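Local coordinates for copper homeostasis protein CutC (Streptococcus agalactiae, PDB 2BDQ), which may bind copper ions and is thought to take part in copper homeostasis in the bacterial cytoplasm, at residues 95-100 with 107-112; 66-71 with 122-127; 84-89 with 115-120; 102-107 with 136-141. One frame throughout, in Å; residues are numbered along the deposited sequence.

Followed from the N terminus, the chain first lays down 66-71 of interaction 2, then 84-89 of interaction 3 and 95-100 of interaction 1. Segments 107-112, 115-120 and 122-127 close these loops in reverse order, so interaction 1 nests inside interaction 3, and interaction 3 inside interaction 2. Interaction 4 breaks the nesting: it starts at 102-107, closes at 136-141, and crosses the other three. Interaction 1 stays within one unit of the eight-stranded parallel barrel, 3 and 4 join successive units, and 2 reaches past strand 92-95. Interactions 1, 2 and 4 touch one another around the loops that follow the strands, whereas interaction 3 joins helix ends, its centre about 22 Å from that of interaction 4.

Interaction 1 (95-100 with 107-112); sequences LGILTS and EAIEQL
Ile97 lies against Ala108, Ile109 and Leu112, and in doing so packs the loop that follows barrel strand 92-95 against the helix that this loop leads into. The pairing belongs to one strand-loop-helix unit of a TIM barrel and illustrates how a long connection can be held by its own helix. The two isoleucines run past each other in opposite directions, with Ile97 CD1 lying alongside Ile109 CG1 at 3.7 Å. Because Ile97 CG1 stands anti to the carbonyl carbon (chi1 -43°), and the chain then runs straight on, the terminal methyl reaches the helix. There it also meets Leu112 CD1 at 3.8 Å and Ala108 CB at 4.0 Å, so that one methyl touches successive turns. The other branch, CG2, turns its flank to the methyl of Ala108, Ile97 CG2 to Ala108 CB being 3.9 Å. Leu95, at the end of the strand, offers its CD1 to Leu112 CD1 further along the helix, a looser touch at 4.2 Å.

Every group that meets here is apolar and buried, and the neighbourhood continues in kind: Phe123 and Phe147 adjoin Ile109, Leu121 adjoins Leu95, and Tyr70 packs on Ile97. Polar backbone groups are served separately. The main chain of Leu95 bonds to the next strand at Val122 and to His124, while that of Ile97 bonds to Asp105, whose carboxylate caps the start of the helix through OD1 to the backbone N of Ala108.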
loop_
_atom_site.group_PDB
_atom_site.type_symbol
_atom_site.label_atom_id
_atom_site.label_comp_id
_atom_site.label_asym_id
_atom_site.label_seq_id
_atom_site.Cartn_x
_atom_site.Cartn_y
_atom_site.Cartn_z
ATOM N N LEU A 95 2.161 -5.705 14.084
ATOM C CA LEU A 95 3.297 -6.290 13.382
ATOM C C LEU A 95 3.446 -7.774 13.704
ATOM O O LEU A 95 2.743 -8.311 14.561
ATOM C CB LEU A 95 4.586 -5.557 13.760
ATOM C CG LEU A 95 5.119 -5.722 15.187
ATOM C CD1 LEU A 95 6.578 -5.301 15.242
ATOM C CD2 LEU A 95 4.295 -4.898 16.148
ATOM N N GLY A 96 4.369 -8.436 13.016
ATOM C CA GLY A 96 4.585 -9.848 13.266
ATOM C C GLY A 96 5.835 -10.309 12.562
ATOM O O GLY A 96 5.939 -10.204 11.339
ATOM N N ILE A 97 6.793 -10.812 13.330
ATOM C CA ILE A 97 8.047 -11.280 12.762
ATOM C C ILE A 97 8.318 -12.717 13.205
ATOM O O ILE A 97 8.261 -13.031 14.393
ATOM C CB ILE A 97 9.228 -10.403 13.221
ATOM C CG1 ILE A 97 8.839 -8.925 13.177
ATOM C CG2 ILE A 97 10.432 -10.637 12.317
ATOM C CD1 ILE A 97 9.896 -7.999 13.783
ATOM N N LEU A 98 8.630 -13.582 12.245
ATOM C CA LEU A 98 8.915 -14.981 12.540
ATOM C C LEU A 98 10.249 -15.408 11.970
ATOM O O LEU A 98 10.727 -14.831 11.005
ATOM C CB LEU A 98 7.842 -15.890 11.947
ATOM C CG LEU A 98 6.382 -15.700 12.355
ATOM C CD1 LEU A 98 5.545 -16.712 11.593
ATOM C CD2 LEU A 98 6.212 -15.873 13.858
ATOM N N THR A 99 10.834 -16.439 12.569
ATOM C CA THR A 99 12.105 -16.989 12.117
ATOM C C THR A 99 11.790 -18.013 11.031
ATOM O O THR A 99 10.631 -18.388 10.845
ATOM C CB THR A 99 12.846 -17.719 13.268
ATOM O OG1 THR A 99 12.048 -18.824 13.724
ATOM C CG2 THR A 99 13.099 -16.768 14.434
ATOM N N SER A 100 12.828 -18.466 10.331
ATOM C CA SER A 100 12.678 -19.448 9.267
ATOM C C SER A 100 12.005 -20.726 9.762
ATOM O O SER A 100 11.410 -21.466 8.975
ATOM C CB SER A 100 14.042 -19.783 8.659
ATOM O OG SER A 100 14.903 -20.380 9.621
ATOM N N GLU A 107 14.572 -11.550 18.878
ATOM C CA GLU A 107 15.656 -10.602 18.673
ATOM C C GLU A 107 15.271 -9.488 17.703
ATOM O O GLU A 107 15.579 -8.319 17.947
ATOM C CB GLU A 107 16.920 -11.320 18.183
ATOM C CG GLU A 107 16.662 -12.427 17.164
ATOM C CD GLU A 107 16.407 -13.780 17.819
ATOM O OE1 GLU A 107 17.336 -14.299 18.479
ATOM O OE2 GLU A 107 15.289 -14.321 17.673
ATOM N N ALA A 108 14.590 -9.837 16.615
ATOM C CA ALA A 108 14.187 -8.831 15.635
ATOM C C ALA A 108 13.180 -7.863 16.251
ATOM O O ALA A 108 13.299 -6.647 16.085
ATOM C CB ALA A 108 13.596 -9.497 14.386
ATOM N N ILE A 109 12.196 -8.394 16.973
ATOM C CA ILE A 109 11.191 -7.547 17.605
ATOM C C ILE A 109 11.818 -6.605 18.631
ATOM O O ILE A 109 11.444 -5.431 18.710
ATOM C CB ILE A 109 10.098 -8.385 18.311
ATOM C CG1 ILE A 109 9.302 -9.179 17.277
ATOM C CG2 ILE A 109 9.156 -7.471 19.093
ATOM C CD1 ILE A 109 8.346 -10.153 17.881
ATOM N N GLU A 110 12.760 -7.108 19.425
ATOM C CA GLU A 110 13.405 -6.264 20.423
ATOM C C GLU A 110 14.130 -5.101 19.754
ATOM O O GLU A 110 14.199 -4.014 20.316
ATOM C CB GLU A 110 14.383 -7.076 21.289
ATOM C CG GLU A 110 13.707 -8.161 22.114
ATOM C CD GLU A 110 14.623 -8.797 23.156
ATOM O OE1 GLU A 110 15.750 -9.215 22.807
ATOM O OE2 GLU A 110 14.203 -8.884 24.331
ATOM N N GLN A 111 14.653 -5.326 18.549
ATOM C CA GLN A 111 15.356 -4.272 17.815
ATOM C C GLN A 111 14.412 -3.105 17.512
ATOM O O GLN A 111 14.843 -1.953 17.410
ATOM C CB GLN A 111 15.920 -4.804 16.487
ATOM C CG GLN A 111 17.240 -5.572 16.577
ATOM C CD GLN A 111 17.750 -6.018 15.202
ATOM O OE1 GLN A 111 17.328 -7.050 14.669
ATOM N NE2 GLN A 111 18.645 -5.227 14.616
ATOM N N LEU A 112 13.123 -3.404 17.370
ATOM C CA LEU A 112 12.139 -2.372 17.060
ATOM C C LEU A 112 11.411 -1.804 18.281
ATOM O O LEU A 112 10.772 -0.752 18.194
ATOM C CB LEU A 112 11.109 -2.921 16.073
ATOM C CG LEU A 112 11.624 -3.464 14.736
ATOM C CD1 LEU A 112 10.532 -4.293 14.065
ATOM C CD2 LEU A 112 12.062 -2.314 13.847
#

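Interaction 2 (66-71 with 122-127); sequences GNFVYN and VFHMAF
Ala126 sets its methyl squarely over one face of the Phe68 ring, in a CH-pi contact with CB 3.4 Å from the ring centroid and 14° off its normal. The His124 imidazole comes in obliquely on the same side of the ring, toward its CD1-CE1 rim: its CE1 comes within 3.4 Å of Phe68 CE1, the two ring planes inclined at 47°.

What fixes the imidazole is a set of partners at its rim. Its ND1 accepts the backbone N-H of Ala126 at 3.2 Å, almost in the ring plane, and a water lies in plane at the other nitrogen, 2.9 Å from His124 NE2. That water donates to Tyr70 OH at 3.0 Å, bridging the two segments. With CG between the backbone N and the carbonyl carbon (chi1 54°), the ring is carried to Ala126 N and the water. These groups gather where strand 121-123 of the TIM barrel gives way to its loop, at the C-terminal end of the strands, the end at which barrels of this fold usually carry their active sites.

Farther out, the carbonyl of Gly66 lies over the opposite face of Phe68 and also accepts a bond from Arg62 NH2. The backbone of Phe68 is hydrogen-bonded to that of Leu98.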
loop_
_atom_site.group_PDB
_atom_site.type_symbol
_atom_site.label_atom_id
_atom_site.label_comp_id
_atom_site.label_asym_id
_atom_site.label_seq_id
_atom_site.Cartn_x
_atom_site.Cartn_y
_atom_site.Cartn_z
ATOM N N GLY A 66 3.589 -11.707 1.741
ATOM C CA GLY A 66 4.357 -12.933 1.787
ATOM C C GLY A 66 4.803 -13.229 3.205
ATOM O O GLY A 66 4.082 -12.931 4.157
ATOM N N ASN A 67 5.993 -13.811 3.321
ATOM C CA ASN A 67 6.636 -14.185 4.585
ATOM C C ASN A 67 6.627 -13.152 5.688
ATOM O O ASN A 67 6.356 -11.983 5.463
ATOM C CB ASN A 67 8.116 -14.510 4.352
ATOM C CG ASN A 67 8.360 -15.958 4.064
ATOM O OD1 ASN A 67 9.497 -16.357 3.790
ATOM N ND2 ASN A 67 7.307 -16.767 4.127
ATOM N N PHE A 68 6.986 -13.625 6.880
ATOM C CA PHE A 68 7.120 -12.796 8.060
ATOM C C PHE A 68 8.586 -12.918 8.498
ATOM O O PHE A 68 8.940 -12.613 9.636
ATOM C CB PHE A 68 6.168 -13.262 9.174
ATOM C CG PHE A 68 4.716 -13.165 8.802
ATOM C CD1 PHE A 68 4.136 -11.926 8.527
ATOM C CD2 PHE A 68 3.942 -14.318 8.656
ATOM C CE1 PHE A 68 2.808 -11.836 8.102
ATOM C CE2 PHE A 68 2.615 -14.237 8.232
ATOM C CZ PHE A 68 2.045 -12.998 7.951
ATOM N N VAL A 69 9.435 -13.378 7.582
ATOM C CA VAL A 69 10.863 -13.519 7.861
ATOM C C VAL A 69 11.501 -12.358 7.119
ATOM O O VAL A 69 11.766 -12.448 5.918
ATOM C CB VAL A 69 11.435 -14.849 7.309
ATOM C CG1 VAL A 69 12.855 -15.055 7.818
ATOM C CG2 VAL A 69 10.551 -16.007 7.717
ATOM N N TYR A 70 11.740 -11.265 7.837
ATOM C CA TYR A 70 12.292 -10.065 7.228
ATOM C C TYR A 70 13.801 -9.921 7.280
ATOM O O TYR A 70 14.443 -10.281 8.266
ATOM C CB TYR A 70 11.654 -8.822 7.862
ATOM C CG TYR A 70 10.144 -8.828 7.856
ATOM C CD1 TYR A 70 9.422 -8.996 9.039
ATOM C CD2 TYR A 70 9.436 -8.678 6.666
ATOM C CE1 TYR A 70 8.021 -9.016 9.033
ATOM C CE2 TYR A 70 8.046 -8.697 6.644
ATOM C CZ TYR A 70 7.341 -8.868 7.822
ATOM O OH TYR A 70 5.964 -8.911 7.766
ATOM N N ASN A 71 14.359 -9.376 6.202
ATOM C CA ASN A 71 15.788 -9.143 6.125
ATOM C C ASN A 71 16.082 -7.788 6.778
ATOM O O ASN A 71 15.160 -7.038 7.125
ATOM C CB ASN A 71 16.260 -9.186 4.663
ATOM C CG ASN A 71 15.616 -8.115 3.793
ATOM O OD1 ASN A 71 15.490 -8.286 2.584
ATOM N ND2 ASN A 71 15.223 -7.008 4.399
ATOM N N VAL A 122 0.392 -5.058 18.942
ATOM C CA VAL A 122 -0.397 -6.233 18.611
ATOM C C VAL A 122 0.332 -7.090 17.580
ATOM O O VAL A 122 0.907 -6.571 16.623
ATOM C CB VAL A 122 -1.827 -5.842 18.112
ATOM C CG1 VAL A 122 -1.787 -4.563 17.338
ATOM C CG2 VAL A 122 -2.421 -6.968 17.274
ATOM N N PHE A 123 0.335 -8.402 17.825
ATOM C CA PHE A 123 0.963 -9.398 16.953
ATOM C C PHE A 123 -0.181 -9.921 16.070
ATOM O O PHE A 123 -1.223 -10.351 16.582
ATOM C CB PHE A 123 1.567 -10.522 17.820
ATOM C CG PHE A 123 2.638 -11.334 17.126
ATOM C CD1 PHE A 123 2.308 -12.389 16.280
ATOM C CD2 PHE A 123 3.972 -11.010 17.283
ATOM C CE1 PHE A 123 3.302 -13.099 15.597
ATOM C CE2 PHE A 123 4.970 -11.715 16.605
ATOM C CZ PHE A 123 4.631 -12.759 15.760
ATOM N N HIS A 124 -0.004 -9.876 14.752
ATOM C CA HIS A 124 -1.073 -10.301 13.850
ATOM C C HIS A 124 -1.145 -11.780 13.460
ATOM O O HIS A 124 -0.510 -12.632 14.079
ATOM C CB HIS A 124 -1.055 -9.430 12.589
ATOM C CG HIS A 124 0.271 -9.384 11.900
ATOM N ND1 HIS A 124 0.977 -10.523 11.564
ATOM C CD2 HIS A 124 1.007 -8.343 11.443
ATOM C CE1 HIS A 124 2.083 -10.182 10.931
ATOM N NE2 HIS A 124 2.126 -8.863 10.842
HETATM N N MSE A 125 -1.940 -12.052 12.428
HETATM C CA MSE A 125 -2.195 -13.392 11.890
HETATM C C MSE A 125 -0.942 -14.271 11.721
HETATM O O MSE A 125 -1.047 -15.485 11.551
HETATM C CB MSE A 125 -2.928 -13.262 10.542
HETATM C CG MSE A 125 -4.178 -14.144 10.353
HETATM SE SE MSE A 125 -5.880 -13.425 11.050
HETATM C CE MSE A 125 -6.308 -12.173 9.626
ATOM N N ALA A 126 0.242 -13.673 11.753
ATOM C CA ALA A 126 1.463 -14.464 11.623
ATOM C C ALA A 126 1.528 -15.482 12.764
ATOM O O ALA A 126 2.234 -16.489 12.678
ATOM C CB ALA A 126 2.690 -13.566 11.660
ATOM N N PHE A 127 0.785 -15.209 13.833
ATOM C CA PHE A 127 0.754 -16.093 14.992
ATOM C C PHE A 127 0.277 -17.496 14.627
ATOM O O PHE A 127 0.764 -18.477 15.181
ATOM C CB PHE A 127 -0.167 -15.520 16.073
ATOM C CG PHE A 127 -0.117 -16.272 17.376
ATOM C CD1 PHE A 127 0.869 -15.986 18.323
ATOM C CD2 PHE A 127 -1.040 -17.276 17.654
ATOM C CE1 PHE A 127 0.938 -16.695 19.522
ATOM C CE2 PHE A 127 -0.979 -17.991 18.849
ATOM C CZ PHE A 127 0.005 -17.700 19.786
HETATM O O HOH W 1 4.625 -7.520 10.106
#

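Interaction 3 (84-89 with 115-120); sequences RAVELE and ATQGLP
Val86 overlaps two side chains at once, with the amide of Gln117 across its two methyls and Leu119 CD1 against its CA-CB stem. Val86 CG1 lies only 3.2 Å from Gln117 NE2, and the two side chains cross at about a right angle. Leu119 CD1 approaches the branch point, 3.8 Å from Val86 CB, and lies 4.0 Å from Val86 CG2.

The glutamine amide is held by its own segment: Gln117 NE2 donates to Ala115 O at 3.1 Å, with that oxygen nearly in the amide plane and the N-H tilted 23° from the carbonyl plane. A polar group thereby packs on valine methyls while one of its N-H groups is taken by a carbonyl of its own segment. Backbone shape supplies the approach, since Gln117 leaves the helix with positive phi and, with Gly118, forms the centre of a type I' turn from Thr116 to Leu119. Leu83 packs on Gln117 as well.

On the other segment, Glu89 is the C-prime residue of a Schellman motif that ends helix 72-87. Arg84 of that helix reaches Tyr40 of the second subunit. Two neighbouring outer helices thus meet at their C-terminal ends, where the helix-to-strand connections of a TIM barrel turn back toward the sheet.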
loop_
_atom_site.group_PDB
_atom_site.type_symbol
_atom_site.label_atom_id
_atom_site.label_comp_id
_atom_site.label_asym_id
_atom_site.label_seq_id
_atom_site.Cartn_x
_atom_site.Cartn_y
_atom_site.Cartn_z
ATOM N N ARG A 84 7.176 7.092 12.250
ATOM C CA ARG A 84 6.177 7.962 11.654
ATOM C C ARG A 84 4.799 7.677 12.264
ATOM O O ARG A 84 4.068 8.598 12.616
ATOM C CB ARG A 84 6.147 7.759 10.133
ATOM C CG ARG A 84 6.994 8.742 9.310
ATOM C CD ARG A 84 8.456 8.825 9.734
ATOM N NE ARG A 84 8.629 9.634 10.938
ATOM C CZ ARG A 84 9.786 9.814 11.569
ATOM N NH1 ARG A 84 9.830 10.568 12.656
ATOM N NH2 ARG A 84 10.895 9.237 11.122
ATOM N N ALA A 85 4.450 6.402 12.410
ATOM C CA ALA A 85 3.153 6.045 12.978
ATOM C C ALA A 85 2.959 6.666 14.357
ATOM O O ALA A 85 1.875 7.162 14.672
ATOM C CB ALA A 85 3.003 4.532 13.063
ATOM N N VAL A 86 3.999 6.641 15.185
ATOM C CA VAL A 86 3.883 7.224 16.514
ATOM C C VAL A 86 3.821 8.750 16.471
ATOM O O VAL A 86 3.022 9.357 17.180
ATOM C CB VAL A 86 5.046 6.775 17.434
ATOM C CG1 VAL A 86 6.369 6.993 16.746
ATOM C CG2 VAL A 86 5.011 7.551 18.743
ATOM N N GLU A 87 4.637 9.382 15.635
ATOM C CA GLU A 87 4.613 10.841 15.571
ATOM C C GLU A 87 3.272 11.331 15.025
ATOM O O GLU A 87 2.901 12.474 15.240
ATOM C CB GLU A 87 5.764 11.386 14.710
ATOM C CG GLU A 87 5.544 11.278 13.210
ATOM C CD GLU A 87 6.638 11.959 12.392
ATOM O OE1 GLU A 87 6.447 12.125 11.167
ATOM O OE2 GLU A 87 7.689 12.322 12.964
ATOM N N LEU A 88 2.552 10.457 14.327
ATOM C CA LEU A 88 1.246 10.795 13.769
ATOM C C LEU A 88 0.107 10.441 14.728
ATOM O O LEU A 88 -1.063 10.410 14.339
ATOM C CB LEU A 88 1.047 10.087 12.423
ATOM C CG LEU A 88 1.924 10.643 11.291
ATOM C CD1 LEU A 88 1.762 9.820 10.024
ATOM C CD2 LEU A 88 1.538 12.098 11.033
ATOM N N GLU A 89 0.475 10.152 15.976
ATOM C CA GLU A 89 -0.466 9.837 17.046
ATOM C C GLU A 89 -1.299 8.569 16.884
ATOM O O GLU A 89 -2.462 8.533 17.294
ATOM C CB GLU A 89 -1.400 11.031 17.275
ATOM C CG GLU A 89 -0.685 12.326 17.650
ATOM C CD GLU A 89 -1.628 13.518 17.722
ATOM O OE1 GLU A 89 -2.537 13.512 18.584
ATOM O OE2 GLU A 89 -1.467 14.459 16.912
ATOM N N ALA A 115 11.838 2.056 19.177
ATOM C CA ALA A 115 11.143 2.971 18.273
ATOM C C ALA A 115 9.650 3.046 18.594
ATOM O O ALA A 115 9.018 4.082 18.385
ATOM C CB ALA A 115 11.334 2.536 16.825
ATOM N N THR A 116 9.091 1.952 19.108
ATOM C CA THR A 116 7.666 1.903 19.447
ATOM C C THR A 116 7.283 2.923 20.506
ATOM O O THR A 116 6.115 3.306 20.624
ATOM C CB THR A 116 7.250 0.515 19.956
ATOM O OG1 THR A 116 7.451 -0.459 18.921
ATOM C CG2 THR A 116 5.787 0.526 20.339
ATOM N N GLN A 117 8.268 3.329 21.297
ATOM C CA GLN A 117 8.068 4.320 22.338
ATOM C C GLN A 117 6.869 4.053 23.245
ATOM O O GLN A 117 6.100 4.964 23.563
ATOM C CB GLN A 117 7.941 5.700 21.699
ATOM C CG GLN A 117 9.152 6.074 20.858
ATOM C CD GLN A 117 8.913 7.316 20.010
ATOM O OE1 GLN A 117 8.773 8.425 20.532
ATOM N NE2 GLN A 117 8.856 7.128 18.695
ATOM N N GLY A 118 6.714 2.794 23.651
ATOM C CA GLY A 118 5.632 2.426 24.544
ATOM C C GLY A 118 4.232 2.282 23.982
ATOM O O GLY A 118 3.327 1.890 24.718
ATOM N N LEU A 119 4.014 2.584 22.705
ATOM C CA LEU A 119 2.658 2.442 22.189
ATOM C C LEU A 119 2.204 0.988 22.290
ATOM O O LEU A 119 3.029 0.070 22.299
ATOM C CB LEU A 119 2.559 2.910 20.731
ATOM C CG LEU A 119 2.889 4.366 20.376
ATOM C CD1 LEU A 119 2.322 4.639 18.993
ATOM C CD2 LEU A 119 2.296 5.346 21.379
ATOM N N PRO A 120 0.881 0.763 22.404
ATOM C CA PRO A 120 0.313 -0.586 22.501
ATOM C C PRO A 120 0.726 -1.391 21.274
ATOM O O PRO A 120 0.695 -0.875 20.154
ATOM C CB PRO A 120 -1.188 -0.327 22.525
ATOM C CG PRO A 120 -1.289 0.996 23.216
ATOM C CD PRO A 120 -0.165 1.788 22.581
#

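Interaction 4 (102-107 with 136-141); sequences NHIDTE and KKSIDQ
Ile104 and Ser138 bring their backbones to 6.6 Å, CA to CA, and the stretch 102-107 then turns at an inverse gamma turn centred on Asp105 to enter its helix, Thr106 CA lying 7.8 Å from Gln141 CA. Ile104 carries the apolar half of the contact. With CG1 anti to the carbonyl carbon (chi1 -66°), its CD1 presses on the helix of residues 136-141, 3.4 Å from Ser138 CB, tighter than ordinary van der Waals contact, and close to the carbonyl oxygen of Ser138 too.

Gln141 comes from one turn further along the same helix. Its extended side chain runs past that of Ile104 in the opposite direction and brings NE2 to 3.4 Å from Ile104 CB. A water takes up the polar groups: it accepts from Ile104 N at 2.8 Å and from Gln141 NE2 at 2.7 Å, and donates to Ser138 OG at 3.2 Å. The serine hydroxyl is in turn bonded to the backbone O of Asp134, and Ile130 packs on both Ile104 and Ser138.

This joins the loop leading into helix 106-116 to the body of the next helix, 135-144, on the TIM barrel's outside. One N-H of the amide and the backbone N-H of Ile104 both find an acceptor in the water, which donates a hydrogen bond to the hydroxyl, so the polar link between the segments, which exchange no direct bond, passes through a water.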
loop_
_atom_site.group_PDB
_atom_site.type_symbol
_atom_site.label_atom_id
_atom_site.label_comp_id
_atom_site.label_asym_id
_atom_site.label_seq_id
_atom_site.Cartn_x
_atom_site.Cartn_y
_atom_site.Cartn_z
ATOM N N ASN A 102 9.485 -20.785 11.759
ATOM C CA ASN A 102 8.139 -20.398 12.170
ATOM C C ASN A 102 7.943 -20.122 13.649
ATOM O O ASN A 102 6.883 -20.413 14.210
ATOM C CB ASN A 102 7.151 -21.472 11.728
ATOM C CG ASN A 102 7.114 -21.631 10.236
ATOM O OD1 ASN A 102 6.890 -22.728 9.724
ATOM N ND2 ASN A 102 7.320 -20.537 9.520
ATOM N N HIS A 103 8.963 -19.567 14.283
ATOM C CA HIS A 103 8.878 -19.224 15.695
ATOM C C HIS A 103 8.989 -17.720 15.805
ATOM O O HIS A 103 9.435 -17.053 14.869
ATOM C CB HIS A 103 10.002 -19.907 16.472
ATOM C CG HIS A 103 9.755 -21.363 16.714
ATOM N ND1 HIS A 103 10.767 -22.296 16.756
ATOM C CD2 HIS A 103 8.604 -22.048 16.912
ATOM C CE1 HIS A 103 10.250 -23.495 16.965
ATOM N NE2 HIS A 103 8.939 -23.372 17.062
ATOM N N ILE A 104 8.574 -17.177 16.938
ATOM C CA ILE A 104 8.649 -15.743 17.125
ATOM C C ILE A 104 10.093 -15.274 17.137
ATOM O O ILE A 104 10.903 -15.760 17.921
ATOM C CB ILE A 104 7.971 -15.319 18.438
ATOM C CG1 ILE A 104 6.470 -15.589 18.346
ATOM C CG2 ILE A 104 8.238 -13.846 18.710
ATOM C CD1 ILE A 104 5.700 -15.154 19.551
ATOM N N ASP A 105 10.414 -14.331 16.256
ATOM C CA ASP A 105 11.766 -13.801 16.185
ATOM C C ASP A 105 11.902 -12.707 17.239
ATOM O O ASP A 105 11.741 -11.519 16.941
ATOM C CB ASP A 105 12.045 -13.225 14.792
ATOM C CG ASP A 105 13.510 -12.863 14.594
ATOM O OD1 ASP A 105 14.195 -12.607 15.606
ATOM O OD2 ASP A 105 13.975 -12.824 13.434
ATOM N N THR A 106 12.191 -13.120 18.471
ATOM C CA THR A 106 12.338 -12.204 19.600
ATOM C C THR A 106 13.419 -11.147 19.397
ATOM O O THR A 106 13.211 -9.984 19.714
ATOM C CB THR A 106 12.659 -12.973 20.910
ATOM O OG1 THR A 106 11.622 -13.925 21.178
ATOM C CG2 THR A 106 12.758 -12.008 22.084
ATOM N N GLU A 107 14.572 -11.550 18.878
ATOM C CA GLU A 107 15.656 -10.602 18.673
ATOM C C GLU A 107 15.271 -9.488 17.703
ATOM O O GLU A 107 15.579 -8.319 17.947
ATOM C CB GLU A 107 16.920 -11.320 18.183
ATOM C CG GLU A 107 16.662 -12.427 17.164
ATOM C CD GLU A 107 16.407 -13.780 17.819
ATOM O OE1 GLU A 107 17.336 -14.299 18.479
ATOM O OE2 GLU A 107 15.289 -14.321 17.673
ATOM N N LYS A 136 1.503 -21.840 22.813
ATOM C CA LYS A 136 1.414 -21.336 24.176
ATOM C C LYS A 136 2.671 -20.620 24.660
ATOM O O LYS A 136 2.581 -19.613 25.363
ATOM C CB LYS A 136 1.034 -22.477 25.124
ATOM C CG LYS A 136 -0.427 -22.871 25.001
ATOM C CD LYS A 136 -0.762 -24.130 25.778
ATOM C CE LYS A 136 -2.235 -24.468 25.629
ATOM N NZ LYS A 136 -2.536 -25.830 26.142
ATOM N N LYS A 137 3.837 -21.130 24.283
ATOM C CA LYS A 137 5.096 -20.507 24.674
ATOM C C LYS A 137 5.192 -19.140 24.009
ATOM O O LYS A 137 5.637 -18.162 24.618
ATOM C CB LYS A 137 6.279 -21.368 24.232
ATOM C CG LYS A 137 6.352 -22.719 24.929
ATOM C CD LYS A 137 6.592 -23.850 23.930
ATOM C CE LYS A 137 5.459 -24.862 23.998
ATOM N NZ LYS A 137 4.121 -24.198 23.876
ATOM N N SER A 138 4.773 -19.083 22.747
ATOM C CA SER A 138 4.797 -17.840 21.991
ATOM C C SER A 138 4.018 -16.753 22.730
ATOM O O SER A 138 4.421 -15.597 22.739
ATOM C CB SER A 138 4.211 -18.071 20.596
ATOM O OG SER A 138 4.964 -19.052 19.896
ATOM N N ILE A 139 2.914 -17.138 23.364
ATOM C CA ILE A 139 2.099 -16.198 24.117
ATOM C C ILE A 139 2.930 -15.625 25.263
ATOM O O ILE A 139 2.973 -14.407 25.465
ATOM C CB ILE A 139 0.821 -16.888 24.665
ATOM C CG1 ILE A 139 -0.153 -17.144 23.506
ATOM C CG2 ILE A 139 0.176 -16.028 25.745
ATOM C CD1 ILE A 139 -1.433 -17.893 23.902
ATOM N N ASP A 140 3.594 -16.507 26.004
ATOM C CA ASP A 140 4.446 -16.098 27.121
ATOM C C ASP A 140 5.512 -15.137 26.616
ATOM O O ASP A 140 5.822 -14.152 27.275
ATOM C CB ASP A 140 5.124 -17.321 27.754
ATOM C CG ASP A 140 4.155 -18.183 28.544
ATOM O OD1 ASP A 140 4.412 -19.397 28.675
ATOM O OD2 ASP A 140 3.147 -17.648 29.049
ATOM N N GLN A 141 6.072 -15.433 25.444
ATOM C CA GLN A 141 7.102 -14.582 24.863
ATOM C C GLN A 141 6.521 -13.227 24.489
ATOM O O GLN A 141 7.172 -12.201 24.679
ATOM C CB GLN A 141 7.697 -15.226 23.618
ATOM C CG GLN A 141 8.588 -16.422 23.888
ATOM C CD GLN A 141 8.995 -17.118 22.605
ATOM O OE1 GLN A 141 9.882 -17.967 22.603
ATOM N NE2 GLN A 141 8.338 -16.766 21.504
HETATM O O HOH W 2 8.077 -18.498 19.384
#